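Local coordinates for protein MarR family transcriptional regulator (Staphylococcus epidermidis, PDB 5HLI) that probably binds DNA as a dimeric winged helix-turn-helix transcriptional regulator of the MarR family whose activity responds to oxidation through disulfide formation, at residues L47-L50 / P55-L58; R87-Q90 / Q96-I99; K35-T40 / S82-R87; T49-N54 / Q107-V112. The protein carries 1 engineered substitution. All blocks are in the same frame, centred on the assembly; numbering follows the deposited sequence.

Contact 1 of 4, residues L47-L50 / P55-L58; sequences LLTL and PQTL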
loop_
_atom_site.group_PDB
_atom_site.type_symbol
_atom_site.label_atom_id
_atom_site.label_comp_id
_atom_site.label_asym_id
_atom_site.label_seq_id
_atom_site.Cartn_x
_atom_site.Cartn_y
_atom_site.Cartn_z
ATOM N N LEU A 47 17.077 -7.317 -7.357
ATOM C CA LEU A 47 16.920 -8.414 -8.306
ATOM C C LEU A 47 16.206 -7.948 -9.570
ATOM O O LEU A 47 16.540 -8.386 -10.678
ATOM C CB LEU A 47 16.161 -9.565 -7.648
ATOM C CG LEU A 47 16.880 -10.265 -6.490
ATOM C CD1 LEU A 47 15.940 -11.227 -5.778
ATOM C CD2 LEU A 47 18.121 -10.996 -6.988
ATOM N N LEU A 48 15.233 -7.045 -9.424
ATOM C CA LEU A 48 14.465 -6.588 -10.578
ATOM C C LEU A 48 15.340 -5.830 -11.571
ATOM O O LEU A 48 15.191 -5.997 -12.788
ATOM C CB LEU A 48 13.288 -5.725 -10.118
ATOM C CG LEU A 48 12.109 -6.507 -9.534
ATOM C CD1 LEU A 48 11.083 -5.573 -8.910
ATOM C CD2 LEU A 48 11.465 -7.377 -10.610
ATOM N N THR A 49 16.262 -4.995 -11.084
ATOM C CA THR A 49 17.135 -4.291 -12.021
ATOM C C THR A 49 18.183 -5.232 -12.605
ATOM O O THR A 49 18.553 -5.102 -13.778
ATOM C CB THR A 49 17.788 -3.070 -11.358
ATOM O OG1 THR A 49 18.530 -2.339 -12.343
ATOM C CG2 THR A 49 18.733 -3.465 -10.232
ATOM N N LEU A 50 18.655 -6.203 -11.818
ATOM C CA LEU A 50 19.601 -7.179 -12.350
ATOM C C LEU A 50 18.956 -8.037 -13.430
ATOM O O LEU A 50 19.609 -8.409 -14.410
ATOM C CB LEU A 50 20.150 -8.055 -11.224
ATOM C CG LEU A 50 21.155 -7.391 -10.282
ATOM C CD1 LEU A 50 21.466 -8.302 -9.112
ATOM C CD2 LEU A 50 22.429 -7.039 -11.031
ATOM N N PRO A 55 25.644 -8.114 -15.977
ATOM C CA PRO A 55 25.921 -7.599 -14.630
ATOM C C PRO A 55 25.726 -6.089 -14.493
ATOM O O PRO A 55 25.442 -5.404 -15.474
ATOM C CB PRO A 55 27.393 -7.958 -14.430
ATOM C CG PRO A 55 27.966 -7.849 -15.802
ATOM C CD PRO A 55 26.890 -8.387 -16.717
ATOM N N GLN A 56 25.875 -5.593 -13.265
ATOM C CA GLN A 56 25.849 -4.171 -12.967
ATOM C C GLN A 56 26.849 -3.881 -11.862
ATOM O O GLN A 56 27.072 -4.709 -10.976
ATOM C CB GLN A 56 24.465 -3.688 -12.507
ATOM C CG GLN A 56 23.432 -3.546 -13.596
ATOM C CD GLN A 56 22.183 -2.865 -13.090
ATOM O OE1 GLN A 56 22.250 -1.785 -12.504
ATOM N NE2 GLN A 56 21.034 -3.496 -13.299
ATOM N N THR A 57 27.441 -2.695 -11.915
ATOM C CA THR A 57 28.235 -2.249 -10.785
ATOM C C THR A 57 27.314 -1.839 -9.640
ATOM O O THR A 57 26.115 -1.614 -9.820
ATOM C CB THR A 57 29.142 -1.083 -11.177
ATOM O OG1 THR A 57 28.338 0.044 -11.551
ATOM C CG2 THR A 57 30.054 -1.474 -12.338
ATOM N N LEU A 58 27.895 -1.768 -8.442
ATOM C CA LEU A 58 27.157 -1.268 -7.289
ATOM C C LEU A 58 26.616 0.135 -7.545
ATOM O O LEU A 58 25.470 0.442 -7.196
ATOM C CB LEU A 58 28.063 -1.293 -6.059
ATOM C CG LEU A 58 27.673 -0.490 -4.819
ATOM C CD1 LEU A 58 26.386 -1.002 -4.235
ATOM C CD2 LEU A 58 28.783 -0.563 -3.788
#

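Contact 2 of 4, residues R87-Q90 / Q96-I99; sequences RERQ and QLII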
loop_
_atom_site.group_PDB
_atom_site.type_symbol
_atom_site.label_atom_id
_atom_site.label_comp_id
_atom_site.label_asym_id
_atom_site.label_seq_id
_atom_site.Cartn_x
_atom_site.Cartn_y
_atom_site.Cartn_z
ATOM N N ARG A 87 29.632 -11.184 -5.772
ATOM C CA ARG A 87 30.268 -9.889 -5.576
ATOM C C ARG A 87 31.730 -9.989 -5.990
ATOM O O ARG A 87 32.439 -10.903 -5.559
ATOM C CB ARG A 87 30.147 -9.433 -4.119
ATOM C CG ARG A 87 28.727 -9.041 -3.723
ATOM C CD ARG A 87 28.558 -8.861 -2.218
ATOM N NE ARG A 87 29.395 -7.801 -1.665
ATOM C CZ ARG A 87 30.482 -8.011 -0.930
ATOM N NH1 ARG A 87 30.869 -9.252 -0.655
ATOM N NH2 ARG A 87 31.183 -6.982 -0.469
ATOM N N GLU A 88 32.169 -9.064 -6.844
ATOM C CA GLU A 88 33.554 -9.009 -7.300
ATOM C C GLU A 88 34.058 -7.584 -7.142
ATOM O O GLU A 88 33.708 -6.705 -7.937
ATOM C CB GLU A 88 33.689 -9.463 -8.754
ATOM C CG GLU A 88 35.093 -9.271 -9.315
ATOM C CD GLU A 88 35.146 -9.370 -10.829
ATOM O OE1 GLU A 88 36.227 -9.120 -11.403
ATOM O OE2 GLU A 88 34.111 -9.698 -11.445
ATOM N N ARG A 89 34.874 -7.354 -6.118
ATOM C CA ARG A 89 35.514 -6.061 -5.911
ATOM C C ARG A 89 36.790 -6.034 -6.741
ATOM O O ARG A 89 37.718 -6.811 -6.489
ATOM C CB ARG A 89 35.807 -5.831 -4.432
ATOM C CG ARG A 89 36.537 -4.528 -4.136
ATOM C CD ARG A 89 35.720 -3.314 -4.557
ATOM N NE ARG A 89 34.591 -3.072 -3.662
ATOM C CZ ARG A 89 33.807 -2.001 -3.724
ATOM N NH1 ARG A 89 34.028 -1.067 -4.640
ATOM N NH2 ARG A 89 32.802 -1.862 -2.869
ATOM N N GLN A 90 36.828 -5.162 -7.746
ATOM C CA GLN A 90 38.038 -4.997 -8.538
ATOM C C GLN A 90 39.183 -4.533 -7.648
ATOM O O GLN A 90 39.001 -3.701 -6.754
ATOM C CB GLN A 90 37.808 -3.991 -9.666
ATOM C CG GLN A 90 36.845 -4.458 -10.744
ATOM C CD GLN A 90 36.604 -3.395 -11.801
ATOM O OE1 GLN A 90 36.662 -2.198 -11.520
ATOM N NE2 GLN A 90 36.339 -3.829 -13.027
ATOM N N GLN A 96 35.651 -0.967 -8.934
ATOM C CA GLN A 96 34.210 -1.072 -8.814
ATOM C C GLN A 96 33.834 -2.387 -8.138
ATOM O O GLN A 96 34.635 -3.320 -8.042
ATOM C CB GLN A 96 33.550 -0.981 -10.190
ATOM C CG GLN A 96 33.878 0.292 -10.953
ATOM C CD GLN A 96 33.568 0.176 -12.433
ATOM O OE1 GLN A 96 33.648 -0.907 -13.011
ATOM N NE2 GLN A 96 33.208 1.294 -13.052
ATOM N N LEU A 97 32.598 -2.444 -7.652
ATOM C CA LEU A 97 32.014 -3.681 -7.151
ATOM C C LEU A 97 31.055 -4.190 -8.219
ATOM O O LEU A 97 29.998 -3.594 -8.446
ATOM C CB LEU A 97 31.299 -3.463 -5.819
ATOM C CG LEU A 97 30.757 -4.735 -5.154
ATOM C CD1 LEU A 97 31.895 -5.618 -4.664
ATOM C CD2 LEU A 97 29.806 -4.388 -4.014
ATOM N N ILE A 98 31.429 -5.278 -8.884
ATOM C CA ILE A 98 30.632 -5.833 -9.971
ATOM C C ILE A 98 29.692 -6.885 -9.396
ATOM O O ILE A 98 30.135 -7.843 -8.752
ATOM C CB ILE A 98 31.524 -6.426 -11.070
ATOM C CG1 ILE A 98 32.399 -5.330 -11.688
ATOM C CG2 ILE A 98 30.675 -7.106 -12.137
ATOM C CD1 ILE A 98 33.356 -5.836 -12.740
ATOM N N ILE A 99 28.394 -6.708 -9.629
ATOM C CA ILE A 99 27.365 -7.616 -9.134
ATOM C C ILE A 99 26.872 -8.460 -10.298
ATOM O O ILE A 99 26.446 -7.923 -11.326
ATOM C CB ILE A 99 26.204 -6.841 -8.487
ATOM C CG1 ILE A 99 26.735 -5.911 -7.395
ATOM C CG2 ILE A 99 25.163 -7.803 -7.927
ATOM C CD1 ILE A 99 27.472 -6.632 -6.283
#

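Contact 3 of 4, residues K35-T40 / S82-R87; sequences KQFGIT and SGWVKR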
loop_
_atom_site.group_PDB
_atom_site.type_symbol
_atom_site.label_atom_id
_atom_site.label_comp_id
_atom_site.label_asym_id
_atom_site.label_seq_id
_atom_site.Cartn_x
_atom_site.Cartn_y
_atom_site.Cartn_z
ATOM N N LYS A 35 8.676 -13.385 1.169
ATOM C CA LYS A 35 9.162 -14.142 2.318
ATOM C C LYS A 35 9.407 -15.605 1.967
ATOM O O LYS A 35 10.348 -16.216 2.486
ATOM C CB LYS A 35 8.173 -14.036 3.479
ATOM C CG LYS A 35 8.543 -14.887 4.686
ATOM C CD LYS A 35 7.638 -14.602 5.872
ATOM C CE LYS A 35 7.880 -15.594 7.000
ATOM N NZ LYS A 35 9.327 -15.716 7.338
ATOM N N GLN A 36 8.585 -16.180 1.084
ATOM C CA GLN A 36 8.786 -17.572 0.692
ATOM C C GLN A 36 10.099 -17.761 -0.057
ATOM O O GLN A 36 10.697 -18.840 0.011
ATOM C CB GLN A 36 7.610 -18.064 -0.154
ATOM C CG GLN A 36 6.328 -18.274 0.643
ATOM C CD GLN A 36 5.142 -18.622 -0.234
ATOM O OE1 GLN A 36 5.228 -18.580 -1.461
ATOM N NE2 GLN A 36 4.026 -18.969 0.395
ATOM N N PHE A 37 10.563 -16.737 -0.767
ATOM C CA PHE A 37 11.877 -16.769 -1.397
ATOM C C PHE A 37 12.985 -16.307 -0.462
ATOM O O PHE A 37 14.156 -16.340 -0.850
ATOM C CB PHE A 37 11.879 -15.913 -2.671
ATOM C CG PHE A 37 11.157 -16.549 -3.826
ATOM C CD1 PHE A 37 11.790 -17.493 -4.621
ATOM C CD2 PHE A 37 9.844 -16.214 -4.109
ATOM C CE1 PHE A 37 11.127 -18.089 -5.683
ATOM C CE2 PHE A 37 9.174 -16.806 -5.167
ATOM C CZ PHE A 37 9.819 -17.744 -5.957
ATOM N N GLY A 38 12.649 -15.886 0.756
ATOM C CA GLY A 38 13.654 -15.440 1.699
ATOM C C GLY A 38 14.228 -14.069 1.424
ATOM O O GLY A 38 15.319 -13.759 1.912
ATOM N N ILE A 39 13.529 -13.232 0.659
ATOM C CA ILE A 39 14.030 -11.918 0.283
ATOM C C ILE A 39 13.073 -10.848 0.794
ATOM O O ILE A 39 11.907 -11.107 1.101
ATOM C CB ILE A 39 14.225 -11.788 -1.242
ATOM C CG1 ILE A 39 12.900 -12.007 -1.972
ATOM C CG2 ILE A 39 15.288 -12.767 -1.733
ATOM C CD1 ILE A 39 12.987 -11.809 -3.474
ATOM N N THR A 40 13.587 -9.627 0.883
ATOM C CA THR A 40 12.805 -8.471 1.289
ATOM C C THR A 40 12.411 -7.656 0.063
ATOM O O THR A 40 12.842 -7.926 -1.059
ATOM C CB THR A 40 13.593 -7.598 2.269
ATOM O OG1 THR A 40 14.706 -7.008 1.587
ATOM C CG2 THR A 40 14.104 -8.433 3.439
ATOM N N SER A 82 22.982 -15.538 0.419
ATOM C CA SER A 82 21.822 -16.385 0.176
ATOM C C SER A 82 21.786 -16.945 -1.240
ATOM O O SER A 82 20.767 -17.514 -1.641
ATOM C CB SER A 82 20.530 -15.616 0.476
ATOM O OG SER A 82 20.497 -14.377 -0.206
ATOM N N GLY A 83 22.864 -16.786 -2.005
ATOM C CA GLY A 83 23.017 -17.489 -3.264
ATOM C C GLY A 83 22.381 -16.846 -4.475
ATOM O O GLY A 83 22.173 -17.537 -5.478
ATOM N N TRP A 84 22.077 -15.547 -4.429
ATOM C CA TRP A 84 21.433 -14.882 -5.558
ATOM C C TRP A 84 22.425 -14.209 -6.499
ATOM O O TRP A 84 22.223 -14.216 -7.719
ATOM C CB TRP A 84 20.434 -13.836 -5.058
ATOM C CG TRP A 84 19.239 -14.400 -4.361
ATOM C CD1 TRP A 84 19.143 -14.743 -3.044
ATOM C CD2 TRP A 84 17.955 -14.657 -4.937
ATOM N NE1 TRP A 84 17.880 -15.211 -2.767
ATOM C CE2 TRP A 84 17.131 -15.165 -3.914
ATOM C CE3 TRP A 84 17.422 -14.512 -6.222
ATOM C CZ2 TRP A 84 15.807 -15.529 -4.135
ATOM C CZ3 TRP A 84 16.107 -14.867 -6.437
ATOM C CH2 TRP A 84 15.314 -15.373 -5.401
ATOM N N VAL A 85 23.480 -13.599 -5.961
ATOM C CA VAL A 85 24.434 -12.835 -6.754
ATOM C C VAL A 85 25.847 -13.232 -6.349
ATOM O O VAL A 85 26.072 -13.865 -5.318
ATOM C CB VAL A 85 24.254 -11.309 -6.590
ATOM C CG1 VAL A 85 22.849 -10.872 -6.997
ATOM C CG2 VAL A 85 24.566 -10.889 -5.160
ATOM N N LYS A 86 26.804 -12.833 -7.179
ATOM C CA LYS A 86 28.213 -12.835 -6.822
ATOM C C LYS A 86 28.706 -11.399 -6.698
ATOM O O LYS A 86 28.250 -10.504 -7.415
ATOM C CB LYS A 86 29.056 -13.587 -7.857
ATOM C CG LYS A 86 28.755 -15.073 -7.935
ATOM C CD LYS A 86 29.765 -15.800 -8.807
ATOM C CE LYS A 86 29.576 -17.307 -8.712
ATOM N NZ LYS A 86 29.728 -17.790 -7.308
ATOM N N ARG A 87 29.632 -11.184 -5.772
ATOM C CA ARG A 87 30.268 -9.889 -5.576
ATOM C C ARG A 87 31.730 -9.989 -5.990
ATOM O O ARG A 87 32.439 -10.903 -5.559
ATOM C CB ARG A 87 30.147 -9.433 -4.119
ATOM C CG ARG A 87 28.727 -9.041 -3.723
ATOM C CD ARG A 87 28.558 -8.861 -2.218
ATOM N NE ARG A 87 29.395 -7.801 -1.665
ATOM C CZ ARG A 87 30.482 -8.011 -0.930
ATOM N NH1 ARG A 87 30.869 -9.252 -0.655
ATOM N NH2 ARG A 87 31.183 -6.982 -0.469
HETATM O O HOH W 1 16.744 -15.887 -0.341
HETATM O O HOH W 2 17.910 -13.198 0.796
#

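Contact 4 of 4, residues T49-N54 / Q107-V112; sequences TLWEEN and QQQEAV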
loop_
_atom_site.group_PDB
_atom_site.type_symbol
_atom_site.label_atom_id
_atom_site.label_comp_id
_atom_site.label_asym_id
_atom_site.label_seq_id
_atom_site.Cartn_x
_atom_site.Cartn_y
_atom_site.Cartn_z
ATOM N N THR A 49 16.262 -4.995 -11.084
ATOM C CA THR A 49 17.135 -4.291 -12.021
ATOM C C THR A 49 18.183 -5.232 -12.605
ATOM O O THR A 49 18.553 -5.102 -13.778
ATOM C CB THR A 49 17.788 -3.070 -11.358
ATOM O OG1 THR A 49 18.530 -2.339 -12.343
ATOM C CG2 THR A 49 18.733 -3.465 -10.232
ATOM N N LEU A 50 18.655 -6.203 -11.818
ATOM C CA LEU A 50 19.601 -7.179 -12.350
ATOM C C LEU A 50 18.956 -8.037 -13.430
ATOM O O LEU A 50 19.609 -8.409 -14.410
ATOM C CB LEU A 50 20.150 -8.055 -11.224
ATOM C CG LEU A 50 21.155 -7.391 -10.282
ATOM C CD1 LEU A 50 21.466 -8.302 -9.112
ATOM C CD2 LEU A 50 22.429 -7.039 -11.031
ATOM N N TRP A 51 17.671 -8.359 -13.271
ATOM C CA TRP A 51 16.968 -9.126 -14.292
ATOM C C TRP A 51 16.732 -8.314 -15.559
ATOM O O TRP A 51 16.421 -8.896 -16.603
ATOM C CB TRP A 51 15.645 -9.650 -13.732
ATOM C CG TRP A 51 15.827 -10.772 -12.751
ATOM C CD1 TRP A 51 16.829 -11.701 -12.746
ATOM C CD2 TRP A 51 14.997 -11.074 -11.622
ATOM N NE1 TRP A 51 16.669 -12.566 -11.692
ATOM C CE2 TRP A 51 15.553 -12.203 -10.985
ATOM C CE3 TRP A 51 13.836 -10.503 -11.090
ATOM C CZ2 TRP A 51 14.990 -12.770 -9.843
ATOM C CZ3 TRP A 51 13.279 -11.068 -9.954
ATOM C CH2 TRP A 51 13.856 -12.190 -9.345
ATOM N N GLU A 52 16.871 -6.989 -15.492
ATOM C CA GLU A 52 16.826 -6.140 -16.676
ATOM C C GLU A 52 18.207 -5.934 -17.286
ATOM O O GLU A 52 18.349 -5.952 -18.513
ATOM C CB GLU A 52 16.209 -4.779 -16.337
ATOM C CG GLU A 52 14.755 -4.850 -15.904
ATOM C CD GLU A 52 13.844 -5.344 -17.013
ATOM O OE1 GLU A 52 13.741 -4.653 -18.051
ATOM O OE2 GLU A 52 13.234 -6.423 -16.850
ATOM N N GLU A 53 19.226 -5.738 -16.451
ATOM C CA GLU A 53 20.589 -5.503 -16.915
ATOM C C GLU A 53 21.551 -6.211 -15.974
ATOM O O GLU A 53 21.613 -5.886 -14.785
ATOM C CB GLU A 53 20.901 -4.003 -16.981
ATOM C CG GLU A 53 22.327 -3.687 -17.397
ATOM C CD GLU A 53 22.648 -2.208 -17.312
ATOM O OE1 GLU A 53 21.736 -1.414 -16.997
ATOM O OE2 GLU A 53 23.816 -1.839 -17.553
ATOM N N ASN A 54 22.299 -7.171 -16.508
ATOM C CA ASN A 54 23.204 -7.996 -15.715
ATOM C C ASN A 54 24.442 -8.334 -16.538
ATOM O O ASN A 54 24.316 -8.781 -17.675
ATOM C CB ASN A 54 22.493 -9.275 -15.258
ATOM C CG ASN A 54 23.444 -10.306 -14.679
ATOM O OD1 ASN A 54 23.993 -10.125 -13.592
ATOM N ND2 ASN A 54 23.631 -11.405 -15.402
ATOM N N GLN A 107 17.936 -18.318 -12.733
ATOM C CA GLN A 107 16.819 -19.251 -12.848
ATOM C C GLN A 107 15.636 -18.832 -11.984
ATOM O O GLN A 107 14.486 -19.121 -12.329
ATOM C CB GLN A 107 17.269 -20.663 -12.470
ATOM C CG GLN A 107 18.299 -21.264 -13.413
ATOM C CD GLN A 107 19.172 -22.310 -12.741
ATOM O OE1 GLN A 107 18.928 -22.702 -11.599
ATOM N NE2 GLN A 107 20.195 -22.771 -13.453
ATOM N N GLN A 108 15.893 -18.156 -10.864
ATOM C CA GLN A 108 14.811 -17.778 -9.965
ATOM C C GLN A 108 13.923 -16.675 -10.526
ATOM O O GLN A 108 12.850 -16.437 -9.963
ATOM C CB GLN A 108 15.377 -17.343 -8.611
ATOM C CG GLN A 108 15.913 -18.479 -7.746
ATOM C CD GLN A 108 14.816 -19.264 -7.048
ATOM O OE1 GLN A 108 13.943 -19.839 -7.692
ATOM N NE2 GLN A 108 14.860 -19.287 -5.721
ATOM N N GLN A 109 14.336 -16.002 -11.606
ATOM C CA GLN A 109 13.514 -14.933 -12.166
ATOM C C GLN A 109 12.126 -15.441 -12.534
ATOM O O GLN A 109 11.113 -14.845 -12.151
ATOM C CB GLN A 109 14.190 -14.313 -13.391
ATOM C CG GLN A 109 13.337 -13.225 -14.045
ATOM C CD GLN A 109 14.006 -12.561 -15.232
ATOM O OE1 GLN A 109 15.117 -12.923 -15.620
ATOM N NE2 GLN A 109 13.328 -11.580 -15.817
ATOM N N GLU A 110 12.060 -16.550 -13.273
ATOM C CA GLU A 110 10.765 -17.057 -13.709
ATOM C C GLU A 110 9.973 -17.654 -12.553
ATOM O O GLU A 110 8.737 -17.650 -12.588
ATOM C CB GLU A 110 10.951 -18.084 -14.828
ATOM C CG GLU A 110 11.678 -19.348 -14.417
ATOM C CD GLU A 110 11.951 -20.267 -15.596
ATOM O OE1 GLU A 110 13.010 -20.111 -16.240
ATOM O OE2 GLU A 110 11.101 -21.136 -15.884
ATOM N N ALA A 111 10.656 -18.165 -11.525
ATOM C CA ALA A 111 9.948 -18.683 -10.358
ATOM C C ALA A 111 9.293 -17.557 -9.567
ATOM O O ALA A 111 8.143 -17.685 -9.133
ATOM C CB ALA A 111 10.902 -19.479 -9.470
ATOM N N VAL A 112 10.012 -16.451 -9.359
ATOM C CA VAL A 112 9.413 -15.284 -8.713
ATOM C C VAL A 112 8.310 -14.714 -9.594
ATOM O O VAL A 112 7.209 -14.404 -9.126
ATOM C CB VAL A 112 10.490 -14.226 -8.406
ATOM C CG1 VAL A 112 9.849 -12.966 -7.839
ATOM C CG2 VAL A 112 11.523 -14.780 -7.437
#

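Contact 1 of 4, residues L47-L50 / P55-L58
Thr49 and Leu50, near the C-terminal end of helix 41-52, meet Gln56 on the short strand 56-57, the first strand in sequence of the small antiparallel sheet in a MarR-type winged-helix fold. Thr49 makes the polar contact. Its hydroxyl lies anti to the backbone N (chi1 -175°), which turns OG1 outward to the strand, where it accepts a hydrogen bond of 2.9 Å from Gln56 NE2. The N-H...O angle of 179° makes this bond straight, and OG1 lies only 1° out of the amide plane of Gln56. Leu50 adds an apolar touch: its CD2 branch comes to 4.2 Å from Gln56 CB, at the root of the same side chain. Leu50 also packs on Ile99 and Leu101 of strand 97-101.

The glutamine is thus stretched from the strand to the helix and buried, with both ends of its amide engaged. NE2 also donates to Glu53 O, and OE1 accepts from Ser60 OG of the following helix, with a weak bond from His64 ND1. These partners would fix the rotation of the amide. Thr49 O, although 3.0 Å from Gln56 NE2, is too poorly angled to be a further acceptor.

Contact 2 of 4, residues R87-Q90 / Q96-I99
Arg89 and Leu97 meet at about a right angle on one face of the beta hairpin formed by strands 85-89 and 97-101, the wing of the winged-helix fold. The arginine chain bends at chi2 (62°) and again at chi3, folding its guanidinium back over the partner strand so that Leu97 CB sits 3.6 Å above the centre of its plane. On this face Arg87 and Ile99 extend alongside one another in the same direction, with Arg87 CG 3.7 Å from Ile99 CD1.

Glu88 and Ile98 run alongside each other on the other face and form the antiparallel hydrogen-bonded pair: Ile98 N to Glu88 O measures 2.9 Å and Glu88 N to Ile98 O 3.0 Å. Ile98 CD1 also reaches Gln90 NE2 at 3.6 Å. Toward the turn, Gln90 N donates to Gln96 O at 2.9 Å, and Gln96 N returns a bond of 3.0 Å to Gln90 OE1. The planes of the Gln90 and Gln96 amides are nearly parallel, 11° apart.

A side-chain carbonyl therefore takes the place of a backbone acceptor where the ladder ends. Leu97 carbon lies over one face of the Arg89 guanidinium, while the polar ends of the arginines find partners beyond the pairing, Arg89 NH1 a hydrogen bond to Arg95 O and Arg87 a salt bridge to Glu80.

Contact 3 of 4, residues K35-T40 / S82-R87
Two Schellman-type helix ends face each other here, Gly38 closing helix 2-36 and Gly83 closing helix 69-81, each with positive phi (75° and 85°) and Gly38 N bonded back to Lys35 O. Just beyond Gly83 the chain sends out Trp84, whose indole reaches across to Phe37 and Ile39.

Ile39 supplies the closer apolar contact. Its CG2 lies 3.3 Å above the indole plane, offset toward the rim, and is 3.7 Å from Trp84 CZ2. The torsion accounts for this: CG2 is anti to the carbonyl carbon, while CG1 takes the place between the backbone N and that carbon (chi1 60°), so the methyl branch is the one presented to the ring. Phe37 approaches the far end of the indole, its side chain crossing that of Trp84 at about a right angle, with Phe37 CD1 4.2 Å from Trp84 CH2. At the indole edge, Phe37 O lies near the ring plane, 3.8 Å from Trp84 CZ2.

Water completes the polar side. One molecule donates to Phe37 O at 2.7 Å and accepts from Trp84 NE1 at 2.8 Å, so it satisfies the indole N-H in the ring plane. A second donates to both Gly38 O (2.9 Å) and Ser82 OG (3.0 Å).

The indole is buried between helices: Leu47 of helix 41-52, Leu79 of helix 69-81 and Gln108 of helix 103-117 also touch it, and Phe37 packs on Val112 and Ala115 of that last helix. Backbone bonds from Trp84 to Thr102 then lead into the pairing of strands 85-89 and 97-101.

Contact 4 of 4, residues T49-N54 / Q107-V112
Trp51 of helix 41-52 carries Gln109 of helix 103-117 on one face of its indole. The evidence for a CH-pi contact is direct: Gln109 CB stands 3.5 Å from the centroid of the five-membered ring of Trp51, only 13° off the ring normal. The rest of the glutamine follows the same face. Its CG is anti to the backbone N (chi1 178°) and the chain stays extended, so the two side chains run antiparallel, one over the other, and the terminal amide ends up almost parallel to the indole, the planes 9° apart. Gln109 CD reaches 3.6 Å from Trp51 CG, over the root of the ring.

Apolar packing is lighter. Val112 crosses the indole at about a right angle, and its CG2 lies 4.0 Å from Trp51 CH2, at the far end of the six-membered ring.

The polar partner of the indole lies just before residues 107-112: Trp51 NE1 donates to Gly105 O in the first turn of helix 103-117. That bond probably helps to fix the rotation of the ring while Gln109 lies over its face.

Together these contacts hold a helix of the DNA-binding domain against the helix that follows the wing, the junction by which the winged-helix domain of MarR-type regulators adjoins their helical dimerisation region.

From the N terminus, the chain leaves helix 2-36 at residues 35-40 (contact 3), whose long loop closes only at residues 82-87. Within that loop lies contact 1, a short closure from helix 41-52 to strand 56-57. Contact 4 starts from the same helix but closes on helix 103-117, so its loop crosses that of contact 3 and encloses contact 2, the hairpin that begins where contact 3 ends. Contacts 1 and 2 meet through backbone pairing of Gln56 and Leu58 with Ile99 and Leu97, completing the sheet. Contacts 3 and 4 meet where Trp84 and Phe37 pack on helix 103-117, tying the start of the wing to the end of helix 2-36 and to helix 103-117.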